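Side-chain contacts in shikimate dehydrogenase (NADP(+)) (Peptoclostridium difficile, PDB 5DZS), which probably catalyses the reversible NADPH-linked reduction of 3-dehydroshikimate to shikimate, a step of the pathway to chorismate and the aromatic amino acids: residues 121-126 against 131-136; 145-150 against 155-160; 231-236 against 259-264; 243-246 against 251-254. One frame throughout, in Å; residues are numbered along the deposited sequence. Where two conformers were deposited one is given.

Contact 1. Residues 121-126 against 131-136; sequences AVILGT and KAALTY. With SO4 (sulfate ion), chain E.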
loop_
_atom_site.group_PDB
_atom_site.type_symbol
_atom_site.label_atom_id
_atom_site.label_comp_id
_atom_site.label_asym_id
_atom_site.label_seq_id
_atom_site.Cartn_x
_atom_site.Cartn_y
_atom_site.Cartn_z
ATOM N N ALA B 121 -30.365 2.029 6.858
ATOM C CA ALA B 121 -29.727 3.242 6.351
ATOM C C ALA B 121 -30.181 3.581 4.951
ATOM O O ALA B 121 -30.579 2.709 4.163
ATOM C CB ALA B 121 -28.211 3.102 6.381
ATOM N N VAL B 122 -30.112 4.873 4.657
ATOM C CA VAL B 122 -30.430 5.395 3.356
ATOM C C VAL B 122 -29.236 6.210 2.890
ATOM O O VAL B 122 -28.712 7.034 3.641
ATOM C CB VAL B 122 -31.659 6.315 3.384
ATOM C CG1 VAL B 122 -31.840 7.031 2.045
ATOM C CG2 VAL B 122 -32.894 5.515 3.742
ATOM N N ILE B 123 -28.798 5.944 1.665
ATOM C CA ILE B 123 -27.747 6.734 1.029
ATOM C C ILE B 123 -28.419 7.638 0.007
ATOM O O ILE B 123 -29.209 7.168 -0.826
ATOM C CB ILE B 123 -26.728 5.869 0.269
ATOM C CG1 ILE B 123 -25.952 4.974 1.242
ATOM C CG2 ILE B 123 -25.766 6.769 -0.519
ATOM C CD1 ILE B 123 -25.162 3.873 0.568
ATOM N N LEU B 124 -28.113 8.929 0.067
ATOM C CA LEU B 124 -28.626 9.886 -0.894
ATOM C C LEU B 124 -27.613 10.069 -2.010
ATOM O O LEU B 124 -26.475 10.504 -1.754
ATOM C CB LEU B 124 -28.867 11.238 -0.238
ATOM C CG LEU B 124 -29.771 11.266 0.986
ATOM C CD1 LEU B 124 -29.787 12.669 1.563
ATOM C CD2 LEU B 124 -31.165 10.783 0.609
ATOM N N GLY B 125 -28.020 9.735 -3.236
ATOM C CA GLY B 125 -27.172 9.899 -4.410
ATOM C C GLY B 125 -26.571 8.612 -4.929
ATOM O O GLY B 125 -26.558 7.591 -4.232
ATOM N N THR B 126 -26.048 8.636 -6.155
ATOM C CA THR B 126 -25.537 7.403 -6.785
ATOM C C THR B 126 -24.129 7.445 -7.405
ATOM O O THR B 126 -23.804 6.601 -8.237
ATOM C CB THR B 126 -26.532 6.919 -7.869
ATOM O OG1 THR B 126 -26.751 7.959 -8.838
ATOM C CG2 THR B 126 -27.869 6.542 -7.236
ATOM N N LYS B 131 -21.287 4.445 -3.961
ATOM C CA LYS B 131 -20.895 3.052 -4.184
ATOM C C LYS B 131 -20.008 2.535 -3.039
ATOM O O LYS B 131 -20.144 1.387 -2.599
ATOM C CB LYS B 131 -20.181 2.891 -5.537
ATOM C CG LYS B 131 -21.077 3.031 -6.766
ATOM C CD LYS B 131 -20.260 2.954 -8.054
ATOM C CE LYS B 131 -21.140 2.887 -9.290
ATOM N NZ LYS B 131 -22.026 4.070 -9.461
ATOM N N ALA B 132 -19.121 3.396 -2.555
ATOM C CA ALA B 132 -18.232 3.048 -1.447
ATOM C C ALA B 132 -19.027 2.888 -0.171
ATOM O O ALA B 132 -18.761 1.983 0.617
ATOM C CB ALA B 132 -17.169 4.106 -1.255
ATOM N N ALA B 133 -19.967 3.804 0.043
ATOM C CA ALA B 133 -20.833 3.769 1.210
ATOM C C ALA B 133 -21.695 2.516 1.195
ATOM O O ALA B 133 -21.861 1.858 2.233
ATOM C CB ALA B 133 -21.693 5.024 1.278
ATOM N N LEU B 134 -22.246 2.183 0.028
ATOM C CA LEU B 134 -23.018 0.964 -0.126
ATOM C C LEU B 134 -22.138 -0.237 0.248
ATOM O O LEU B 134 -22.549 -1.094 1.013
ATOM C CB LEU B 134 -23.537 0.838 -1.567
ATOM C CG LEU B 134 -24.260 -0.453 -1.980
ATOM C CD1 LEU B 134 -25.189 -0.187 -3.164
ATOM C CD2 LEU B 134 -23.287 -1.596 -2.284
ATOM N N THR B 135 -20.925 -0.265 -0.296
ATOM C CA THR B 135 -19.977 -1.355 -0.049
ATOM C C THR B 135 -19.661 -1.462 1.451
ATOM O O THR B 135 -19.695 -2.559 2.030
ATOM C CB THR B 135 -18.684 -1.149 -0.876
ATOM O OG1 THR B 135 -19.016 -0.990 -2.265
ATOM C CG2 THR B 135 -17.734 -2.331 -0.730
ATOM N N TYR B 136 -19.372 -0.323 2.074
ATOM C CA TYR B 136 -19.071 -0.289 3.502
ATOM C C TYR B 136 -20.249 -0.759 4.350
ATOM O O TYR B 136 -20.083 -1.620 5.224
ATOM C CB TYR B 136 -18.643 1.119 3.932
ATOM C CG TYR B 136 -18.532 1.258 5.424
ATOM C CD1 TYR B 136 -17.437 0.760 6.102
ATOM C CD2 TYR B 136 -19.539 1.864 6.157
ATOM C CE1 TYR B 136 -17.340 0.875 7.476
ATOM C CE2 TYR B 136 -19.462 1.979 7.532
ATOM C CZ TYR B 136 -18.362 1.487 8.188
ATOM O OH TYR B 136 -18.296 1.606 9.570
HETATM S S SO4 E . -28.900 11.266 -7.633
HETATM O O1 SO4 E . -29.493 11.242 -6.276
HETATM O O2 SO4 E . -29.798 12.030 -8.529
HETATM O O3 SO4 E . -27.566 11.909 -7.577
HETATM O O4 SO4 E . -28.743 9.888 -8.150
#
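I123 on strand 120-124 faces A133 of helix 128-139 with CA atoms 7.5 Å apart, and beyond the strand end the chain turns so that T126 lies opposite K131, CA to CA 6.9 Å. The apolar part of the contact rests on one methyl group. With CG1 of I123 anti to the carbonyl carbon (chi1 -65°) and chi2 extended, CD1 is carried out to the helix backbone, where it lies 3.4 Å from N of L134. The same CD1 meets CB of A133 at 3.7 Å, so the small alanine lets the strand side chain come close to the helix itself. CB of L134 is a more distant neighbour of this methyl.

At the loop end, the K131 chain runs extended and bends only at its last torsion, which brings NZ to 3.3 Å from the backbone O of T126. The ammonium forms a salt bridge with E66. In the conformer given, T126 OG1 donates to O4 of the sulfate at 2.9 Å, while CA of G125 lies near sulfate O1; the anion probably came from the crystallisation liquor. G125 has a positive phi of 104°, a conformation readily adopted by glycine. Strand, glycine-containing turn and helix form the first beta-alpha step of the parallel six-stranded sheet, the Rossmann-type arrangement consistent with the NADP-binding domain of shikimate dehydrogenases.

Contact 2. Residues 145-150 against 155-160; sequences LYVSTR and KKLLNS. With SO4 (sulfate ion), chain E.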
loop_
_atom_site.group_PDB
_atom_site.type_symbol
_atom_site.label_atom_id
_atom_site.label_comp_id
_atom_site.label_asym_id
_atom_site.label_seq_id
_atom_site.Cartn_x
_atom_site.Cartn_y
_atom_site.Cartn_z
ATOM N N LEU B 145 -30.718 -1.556 3.439
ATOM C CA LEU B 145 -30.033 -0.437 2.764
ATOM C C LEU B 145 -30.784 0.066 1.529
ATOM O O LEU B 145 -31.088 -0.708 0.610
ATOM C CB LEU B 145 -28.616 -0.840 2.344
ATOM C CG LEU B 145 -27.796 0.270 1.672
ATOM C CD1 LEU B 145 -27.577 1.445 2.620
ATOM C CD2 LEU B 145 -26.465 -0.260 1.172
ATOM N N TYR B 146 -31.084 1.364 1.519
ATOM C CA TYR B 146 -31.724 2.013 0.384
ATOM C C TYR B 146 -30.744 3.025 -0.210
ATOM O O TYR B 146 -29.935 3.609 0.509
ATOM C CB TYR B 146 -32.964 2.799 0.806
ATOM C CG TYR B 146 -34.058 2.044 1.544
ATOM C CD1 TYR B 146 -34.020 1.910 2.929
ATOM C CD2 TYR B 146 -35.166 1.543 0.870
ATOM C CE1 TYR B 146 -35.025 1.252 3.621
ATOM C CE2 TYR B 146 -36.183 0.889 1.554
ATOM C CZ TYR B 146 -36.104 0.746 2.925
ATOM O OH TYR B 146 -37.116 0.096 3.603
ATOM N N VAL B 147 -30.825 3.225 -1.519
ATOM C CA VAL B 147 -30.047 4.254 -2.203
ATOM C C VAL B 147 -31.079 5.077 -2.962
ATOM O O VAL B 147 -31.829 4.527 -3.770
ATOM C CB VAL B 147 -29.005 3.673 -3.170
ATOM C CG1 VAL B 147 -28.279 4.793 -3.900
ATOM C CG2 VAL B 147 -28.015 2.804 -2.413
ATOM N N SER B 148 -31.142 6.375 -2.674
ATOM C CA SER B 148 -32.131 7.266 -3.300
ATOM C C SER B 148 -31.559 8.055 -4.469
ATOM O O SER B 148 -30.478 8.630 -4.369
ATOM C CB SER B 148 -32.691 8.238 -2.262
ATOM O OG SER B 148 -33.803 8.945 -2.784
ATOM N N THR B 149 -32.300 8.084 -5.574
ATOM C CA THR B 149 -31.888 8.792 -6.783
ATOM C C THR B 149 -33.069 9.617 -7.292
ATOM O O THR B 149 -34.224 9.299 -6.991
ATOM C CB THR B 149 -31.394 7.798 -7.862
ATOM O OG1 THR B 149 -30.862 8.512 -8.983
ATOM C CG2 THR B 149 -32.516 6.861 -8.318
ATOM N N ARG B 150 -32.786 10.681 -8.041
ATOM C CA ARG B 150 -33.853 11.534 -8.582
ATOM C C ARG B 150 -34.713 10.784 -9.602
ATOM O O ARG B 150 -35.928 10.983 -9.662
ATOM C CB ARG B 150 -33.275 12.802 -9.213
ATOM C CG ARG B 150 -32.545 13.712 -8.241
ATOM C CD ARG B 150 -33.439 14.239 -7.121
ATOM N NE ARG B 150 -32.670 15.053 -6.176
ATOM C CZ ARG B 150 -33.156 15.579 -5.053
ATOM N NH1 ARG B 150 -32.369 16.302 -4.266
ATOM N NH2 ARG B 150 -34.417 15.381 -4.712
ATOM N N LYS B 155 -30.964 2.392 -13.810
ATOM C CA LYS B 155 -29.846 2.322 -12.860
ATOM C C LYS B 155 -29.804 0.979 -12.150
ATOM O O LYS B 155 -30.833 0.456 -11.720
ATOM C CB LYS B 155 -29.910 3.435 -11.806
ATOM C CG LYS B 155 -29.458 4.806 -12.281
ATOM C CD LYS B 155 -29.332 5.764 -11.107
ATOM C CE LYS B 155 -28.688 7.080 -11.515
ATOM N NZ LYS B 155 -29.477 7.797 -12.552
ATOM N N LYS B 156 -28.598 0.439 -12.020
ATOM C CA LYS B 156 -28.376 -0.836 -11.362
ATOM C C LYS B 156 -27.382 -0.621 -10.227
ATOM O O LYS B 156 -26.406 0.112 -10.383
ATOM C CB LYS B 156 -27.826 -1.849 -12.367
ATOM C CG LYS B 156 -28.678 -1.989 -13.623
ATOM C CD LYS B 156 -28.093 -2.995 -14.597
ATOM C CE LYS B 156 -28.946 -3.107 -15.852
ATOM N NZ LYS B 156 -28.432 -4.142 -16.794
ATOM N N LEU B 157 -27.638 -1.243 -9.080
ATOM C CA LEU B 157 -26.738 -1.123 -7.938
ATOM C C LEU B 157 -25.723 -2.261 -7.962
ATOM O O LEU B 157 -25.908 -3.255 -8.665
ATOM C CB LEU B 157 -27.528 -1.123 -6.627
ATOM C CG LEU B 157 -28.470 0.072 -6.443
ATOM C CD1 LEU B 157 -29.341 -0.093 -5.207
ATOM C CD2 LEU B 157 -27.689 1.376 -6.373
ATOM N N LEU B 158 -24.646 -2.098 -7.199
ATOM C CA LEU B 158 -23.591 -3.106 -7.126
ATOM C C LEU B 158 -24.066 -4.377 -6.427
ATOM O O LEU B 158 -23.653 -5.482 -6.790
ATOM C CB LEU B 158 -22.374 -2.550 -6.380
ATOM C CG LEU B 158 -21.693 -1.320 -6.980
ATOM C CD1 LEU B 158 -20.645 -0.784 -6.016
ATOM C CD2 LEU B 158 -21.082 -1.642 -8.338
ATOM N N ASN B 159 -24.925 -4.214 -5.421
ATOM C CA ASN B 159 -25.450 -5.345 -4.661
ATOM C C ASN B 159 -26.979 -5.345 -4.656
ATOM O O ASN B 159 -27.605 -4.337 -4.318
ATOM C CB ASN B 159 -24.900 -5.310 -3.230
ATOM C CG ASN B 159 -25.225 -6.569 -2.443
ATOM O OD1 ASN B 159 -26.245 -7.215 -2.672
ATOM N ND2 ASN B 159 -24.359 -6.916 -1.501
ATOM N N SER B 160 -27.569 -6.487 -5.024
ATOM C CA SER B 160 -29.029 -6.639 -5.089
ATOM C C SER B 160 -29.703 -6.447 -3.731
ATOM O O SER B 160 -30.914 -6.235 -3.665
ATOM C CB SER B 160 -29.416 -8.009 -5.675
ATOM O OG SER B 160 -28.955 -9.075 -4.862
HETATM S S SO4 E . -28.900 11.266 -7.633
HETATM O O1 SO4 E . -29.493 11.242 -6.276
HETATM O O2 SO4 E . -29.798 12.030 -8.529
HETATM O O3 SO4 E . -27.566 11.909 -7.577
HETATM O O4 SO4 E . -28.743 9.888 -8.150
#
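K155 opens the loop segment by laying the end of its side chain against T149, the two side chains crossing at a slant. The lysine is extended as far as CE and bends at chi4 (61°). CE comes nearest, 3.6 Å from T149 OG1, with CD and NZ only slightly farther from that same oxygen. NZ has a long, weak ion pair with D153.

T149 OG1 stands anti to its own backbone N (chi1 -174°), a torsion that aims the hydroxyl at the sulfate, and it donates to O4 at 2.7 Å. R150 adds a weak bond from its backbone N to sulfate O2, 3.3 Å long but fairly straight at 164°. The anion is shared with the turn after strand 120-124.

Two residues after K155, L157 extends toward V147, whose CA is 8.5 Å from its own. One branch makes the approach, CD2 reaching CB of V147 at 4.2 Å, a loose apolar touch consistent with a partly buried loop resting over the strand. Farther on, N159 OD1 accepts from the backbone N of K161 as the chain heads for strand 163-166. A strand end whose following loop borders an anion site is consistent with the second strand of a Rossmann-type NADP domain, where this region commonly meets the adenosine side of the cofactor.

Contact 3. Residues 231-236 against 259-264; sequences DGLYML and VIYNEL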
loop_
_atom_site.group_PDB
_atom_site.type_symbol
_atom_site.label_atom_id
_atom_site.label_comp_id
_atom_site.label_asym_id
_atom_site.label_seq_id
_atom_site.Cartn_x
_atom_site.Cartn_y
_atom_site.Cartn_z
ATOM N N ASP B 231 -20.045 15.640 10.071
ATOM C CA ASP B 231 -19.664 16.237 8.777
ATOM C C ASP B 231 -18.524 15.458 8.135
ATOM O O ASP B 231 -18.075 14.444 8.668
ATOM C CB ASP B 231 -19.397 17.759 8.849
ATOM C CG ASP B 231 -18.114 18.139 9.588
ATOM O OD1 ASP B 231 -17.152 17.347 9.640
ATOM O OD2 ASP B 231 -18.064 19.286 10.084
ATOM N N GLY B 232 -18.090 15.907 6.970
ATOM C CA GLY B 232 -17.113 15.127 6.227
ATOM C C GLY B 232 -15.662 15.392 6.504
ATOM O O GLY B 232 -14.817 14.722 5.921
ATOM N N LEU B 233 -15.354 16.321 7.413
ATOM C CA LEU B 233 -13.942 16.723 7.575
ATOM C C LEU B 233 -13.009 15.605 8.024
ATOM O O LEU B 233 -11.911 15.453 7.479
ATOM C CB LEU B 233 -13.811 17.939 8.494
ATOM C CG LEU B 233 -12.398 18.515 8.639
ATOM C CD1 LEU B 233 -11.803 18.951 7.300
ATOM C CD2 LEU B 233 -12.420 19.679 9.621
ATOM N N TYR B 234 -13.415 14.805 8.998
ATOM C CA TYR B 234 -12.520 13.754 9.472
ATOM C C TYR B 234 -12.160 12.796 8.337
ATOM O O TYR B 234 -11.018 12.361 8.201
ATOM C CB TYR B 234 -13.156 12.997 10.651
ATOM C CG TYR B 234 -12.198 12.147 11.436
ATOM C CD1 TYR B 234 -11.390 12.717 12.409
ATOM C CD2 TYR B 234 -12.096 10.778 11.219
ATOM C CE1 TYR B 234 -10.515 11.953 13.145
ATOM C CE2 TYR B 234 -11.213 10.001 11.963
ATOM C CZ TYR B 234 -10.432 10.597 12.919
ATOM O OH TYR B 234 -9.536 9.878 13.697
ATOM N N MET B 235 -13.152 12.460 7.524
ATOM C CA MET B 235 -12.949 11.576 6.393
ATOM C C MET B 235 -12.005 12.225 5.389
ATOM O O MET B 235 -11.114 11.577 4.839
ATOM C CB MET B 235 -14.282 11.227 5.745
ATOM C CG MET B 235 -14.162 10.410 4.493
ATOM S SD MET B 235 -15.802 9.811 4.079
ATOM C CE MET B 235 -15.492 9.109 2.455
ATOM N N LEU B 236 -12.179 13.517 5.151
ATOM C CA LEU B 236 -11.293 14.198 4.206
ATOM C C LEU B 236 -9.825 14.139 4.661
ATOM O O LEU B 236 -8.911 13.983 3.865
ATOM C CB LEU B 236 -11.706 15.658 4.004
ATOM C CG LEU B 236 -13.016 15.900 3.259
ATOM C CD1 LEU B 236 -13.320 17.385 3.202
ATOM C CD2 LEU B 236 -12.975 15.309 1.851
ATOM N N VAL B 259 -4.092 14.966 15.039
ATOM C CA VAL B 259 -3.373 16.234 15.180
ATOM C C VAL B 259 -3.808 17.175 14.056
ATOM O O VAL B 259 -4.176 18.328 14.286
ATOM C CB VAL B 259 -1.838 16.026 15.172
ATOM C CG1 VAL B 259 -1.113 17.355 15.141
ATOM C CG2 VAL B 259 -1.410 15.228 16.398
ATOM N N ILE B 260 -3.814 16.678 12.832
ATOM C CA ILE B 260 -4.187 17.515 11.719
ATOM C C ILE B 260 -5.644 17.940 11.727
ATOM O O ILE B 260 -5.968 19.100 11.437
ATOM C CB ILE B 260 -3.837 16.826 10.399
ATOM C CG1 ILE B 260 -2.314 16.699 10.294
ATOM C CG2 ILE B 260 -4.455 17.595 9.227
ATOM C CD1 ILE B 260 -1.831 15.947 9.072
ATOM N N TYR B 261 -6.539 16.999 12.028
ATOM C CA TYR B 261 -7.953 17.287 12.089
ATOM C C TYR B 261 -8.285 18.339 13.156
ATOM O O TYR B 261 -9.029 19.270 12.886
ATOM C CB TYR B 261 -8.723 15.992 12.396
ATOM C CG TYR B 261 -10.193 16.173 12.748
ATOM C CD1 TYR B 261 -11.137 16.469 11.772
ATOM C CD2 TYR B 261 -10.648 16.019 14.059
ATOM C CE1 TYR B 261 -12.474 16.618 12.082
ATOM C CE2 TYR B 261 -11.994 16.173 14.374
ATOM C CZ TYR B 261 -12.901 16.468 13.376
ATOM O OH TYR B 261 -14.251 16.631 13.664
ATOM N N ASN B 262 -7.745 18.179 14.357
ATOM C CA ASN B 262 -8.023 19.141 15.427
ATOM C C ASN B 262 -7.468 20.523 15.120
ATOM O O ASN B 262 -8.113 21.541 15.416
ATOM C CB ASN B 262 -7.497 18.626 16.773
ATOM C CG ASN B 262 -8.249 17.399 17.264
ATOM O OD1 ASN B 262 -9.465 17.289 17.104
ATOM N ND2 ASN B 262 -7.527 16.477 17.884
ATOM N N GLU B 263 -6.269 20.580 14.541
ATOM C CA GLU B 263 -5.677 21.870 14.211
ATOM C C GLU B 263 -6.474 22.537 13.093
ATOM O O GLU B 263 -6.707 23.748 13.137
ATOM C CB GLU B 263 -4.173 21.744 13.890
ATOM C CG GLU B 263 -3.329 21.423 15.130
ATOM C CD GLU B 263 -1.836 21.363 14.851
ATOM O OE1 GLU B 263 -1.445 21.566 13.675
ATOM O OE2 GLU B 263 -1.063 21.109 15.814
ATOM N N LEU B 264 -6.926 21.761 12.112
ATOM C CA LEU B 264 -7.710 22.325 11.004
ATOM C C LEU B 264 -9.110 22.733 11.419
ATOM O O LEU B 264 -9.624 23.760 10.967
ATOM C CB LEU B 264 -7.804 21.332 9.842
ATOM C CG LEU B 264 -6.562 21.166 8.992
ATOM C CD1 LEU B 264 -6.793 20.016 8.025
ATOM C CD2 LEU B 264 -6.241 22.454 8.245
HETATM O O HOH W 1 -15.599 18.866 11.765
#
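Y234 and Y261 meet in a T-shaped, edge-to-face stack that joins the start of helix 233-248 to helix 255-268, the two C-terminal helices of the chain. The ring planes stand at 81° and the centroids are 5.0 Å apart. Y234 supplies the edge: its CD1 sits 3.6 Å above the plane of the Y261 ring, over the centre. Both rings have CG anti to the backbone N (chi1 -165° for Y234), which brings them together between the helices, where their CA atoms approach to 6.3 Å.

L233 adds an apolar flank. Its CD2 comes obliquely to the Y261 ring, 3.9 Å from CE1, and its CG is equally near that carbon. L233 also touches Y211, a predicted shikimate-binding residue, so this packing adjoins the probable substrate pocket; G232 between D231 and L233 is itself predicted to bind NADP(+).

The next shell fixes these groups. The hydroxyl of Y234 is hydrogen-bonded to D258, which holds the far end of the ring that provides the edge. S107 and M111 of helix 101-111 also pack on this tyrosine. D231 caps the start of helix 233-248, accepting from N of L233 at 3.0 Å, with the donor above the carboxylate plane. Its other oxygen, OD2, accepts from a water at 3.0 Å, and that same water is hydrogen-bonded to Y261 OH at 3.2 Å.

Contact 4. Residues 243-246 against 251-254; sequences SQEI and KIDN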
loop_
_atom_site.group_PDB
_atom_site.type_symbol
_atom_site.label_atom_id
_atom_site.label_comp_id
_atom_site.label_asym_id
_atom_site.label_seq_id
_atom_site.Cartn_x
_atom_site.Cartn_y
_atom_site.Cartn_z
ATOM N N SER B 243 -3.952 8.633 0.974
ATOM C CA SER B 243 -3.398 8.923 -0.341
ATOM C C SER B 243 -1.876 9.118 -0.243
ATOM O O SER B 243 -1.122 8.616 -1.091
ATOM C CB SER B 243 -4.005 10.177 -0.965
ATOM O OG SER B 243 -5.379 10.015 -1.281
ATOM N N GLN B 244 -1.447 9.879 0.761
ATOM C CA GLN B 244 -0.033 10.115 0.973
ATOM C C GLN B 244 0.742 8.815 1.238
ATOM O O GLN B 244 1.875 8.645 0.764
ATOM C CB GLN B 244 0.148 11.125 2.090
ATOM C CG GLN B 244 -0.265 12.525 1.682
ATOM C CD GLN B 244 0.635 13.098 0.607
ATOM O OE1 GLN B 244 1.733 12.616 0.380
ATOM N NE2 GLN B 244 0.163 14.147 -0.066
ATOM N N GLU B 245 0.121 7.892 1.968
ATOM C CA GLU B 245 0.757 6.608 2.254
ATOM C C GLU B 245 0.986 5.856 0.930
ATOM O O GLU B 245 2.023 5.269 0.697
ATOM C CB GLU B 245 -0.096 5.741 3.187
ATOM C CG GLU B 245 -0.126 6.238 4.626
ATOM C CD GLU B 245 -0.882 5.305 5.540
ATOM O OE1 GLU B 245 -0.489 5.192 6.725
ATOM O OE2 GLU B 245 -1.836 4.648 5.109
ATOM N N ILE B 246 -0.021 5.880 0.072
ATOM C CA ILE B 246 0.070 5.226 -1.230
ATOM C C ILE B 246 1.139 5.864 -2.125
ATOM O O ILE B 246 1.974 5.172 -2.717
ATOM C CB ILE B 246 -1.293 5.277 -1.945
ATOM C CG1 ILE B 246 -2.282 4.349 -1.216
ATOM C CG2 ILE B 246 -1.137 4.856 -3.414
ATOM C CD1 ILE B 246 -3.717 4.559 -1.610
ATOM N N LYS B 251 3.983 3.937 5.531
ATOM C CA LYS B 251 2.906 4.151 6.478
ATOM C C LYS B 251 3.169 5.407 7.324
ATOM O O LYS B 251 4.313 5.736 7.652
ATOM C CB LYS B 251 2.734 2.921 7.403
ATOM C CG LYS B 251 2.437 1.614 6.680
ATOM C CD LYS B 251 1.154 1.620 5.880
ATOM C CE LYS B 251 0.849 0.269 5.230
ATOM N NZ LYS B 251 -0.372 0.256 4.376
ATOM N N ILE B 252 2.090 6.100 7.641
ATOM C CA ILE B 252 2.104 7.324 8.419
ATOM C C ILE B 252 1.551 7.063 9.832
ATOM O O ILE B 252 0.555 6.344 10.023
ATOM C CB ILE B 252 1.344 8.448 7.671
ATOM C CG1 ILE B 252 2.133 8.841 6.427
ATOM C CG2 ILE B 252 1.135 9.680 8.560
ATOM C CD1 ILE B 252 1.368 9.718 5.437
ATOM N N ASP B 253 2.235 7.639 10.812
ATOM C CA ASP B 253 1.881 7.482 12.220
ATOM C C ASP B 253 0.392 7.779 12.458
ATOM O O ASP B 253 -0.115 8.778 11.972
ATOM C CB ASP B 253 2.775 8.400 13.053
ATOM C CG ASP B 253 2.634 8.172 14.550
ATOM O OD1 ASP B 253 1.513 8.259 15.075
ATOM O OD2 ASP B 253 3.664 7.932 15.209
ATOM N N ASN B 254 -0.283 6.893 13.191
ATOM C CA ASN B 254 -1.739 7.022 13.478
ATOM C C ASN B 254 -2.147 8.323 14.125
ATOM O O ASN B 254 -3.244 8.821 13.899
ATOM C CB ASN B 254 -2.208 5.910 14.421
ATOM C CG ASN B 254 -2.359 4.576 13.731
ATOM O OD1 ASN B 254 -2.414 4.500 12.508
ATOM N ND2 ASN B 254 -2.463 3.511 14.526
HETATM O O HOH W 2 -2.003 6.375 9.039
HETATM O O HOH W 3 -1.101 2.380 2.746
#
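E245 and I252 have most of the surface buried here, and they meet through a carboxylate and a backbone amide. The N-H of I252 points at OE1 of E245 along an almost perfectly straight line, 2.9 Å from N to O with an angle of 177° at the hydrogen. OE1 receives it on its anti lone pair, the one turned away from OE2. The glutamate starts out beside its backbone N (chi1 -72°) and then runs straight, reaching from the helix directly to the incoming chain, their CA atoms being 5.3 Å apart at E245 and K251. One water lies within reach of two oxygens, 3.0 Å from OE1 of E245 and 2.7 Å from O of I252.

CG of the glutamate serves the apolar half. I252 crosses E245 obliquely and sets CD1 3.9 Å from CG of E245, while the same methyl lies 3.8 Å from CB of Q244. This is a helix-loop-helix connection: the last turns of helix 233-248 hold the segment that leads into helix 255-268, at whose start D253 provides a cap. Beyond I252, L27 of helix 16-27 packs on the isoleucine, and in the conformer given NE2 of Q244 is hydrogen-bonded to H20.

K251 bends at chi2 and sends its ammonium past the carboxylate, NZ being 4.7 Å from OE2 of E245. A water accepts from NZ at 2.8 Å and donates only weakly to OE2. K251 forms its salt bridge with D249 of the second subunit, whereas OE2 of E245 pairs with K242 of its own chain.

Contacts 1 and 2 are consecutive and lie on adjacent strands of the parallel sheet, their centres 8 Å apart. I123 N and Y146 O are 2.8 Å apart, a probable hydrogen bond between the two strands, and both contacts touch the same sulfate. Contacts 3 and 4 share helix 233-248, with centres about 15 Å apart, and contact 4 is nested within the chain closed by contact 3. Contacts 1 and 3 lie on opposite sides of the chain's centre, yet their nearest atoms are about 6 Å apart. Each lies near predicted sites: A133 is about 6 Å from L209, side chain to side chain, and L233 about 4 Å from Y211. Contact 4 instead reaches the second subunit.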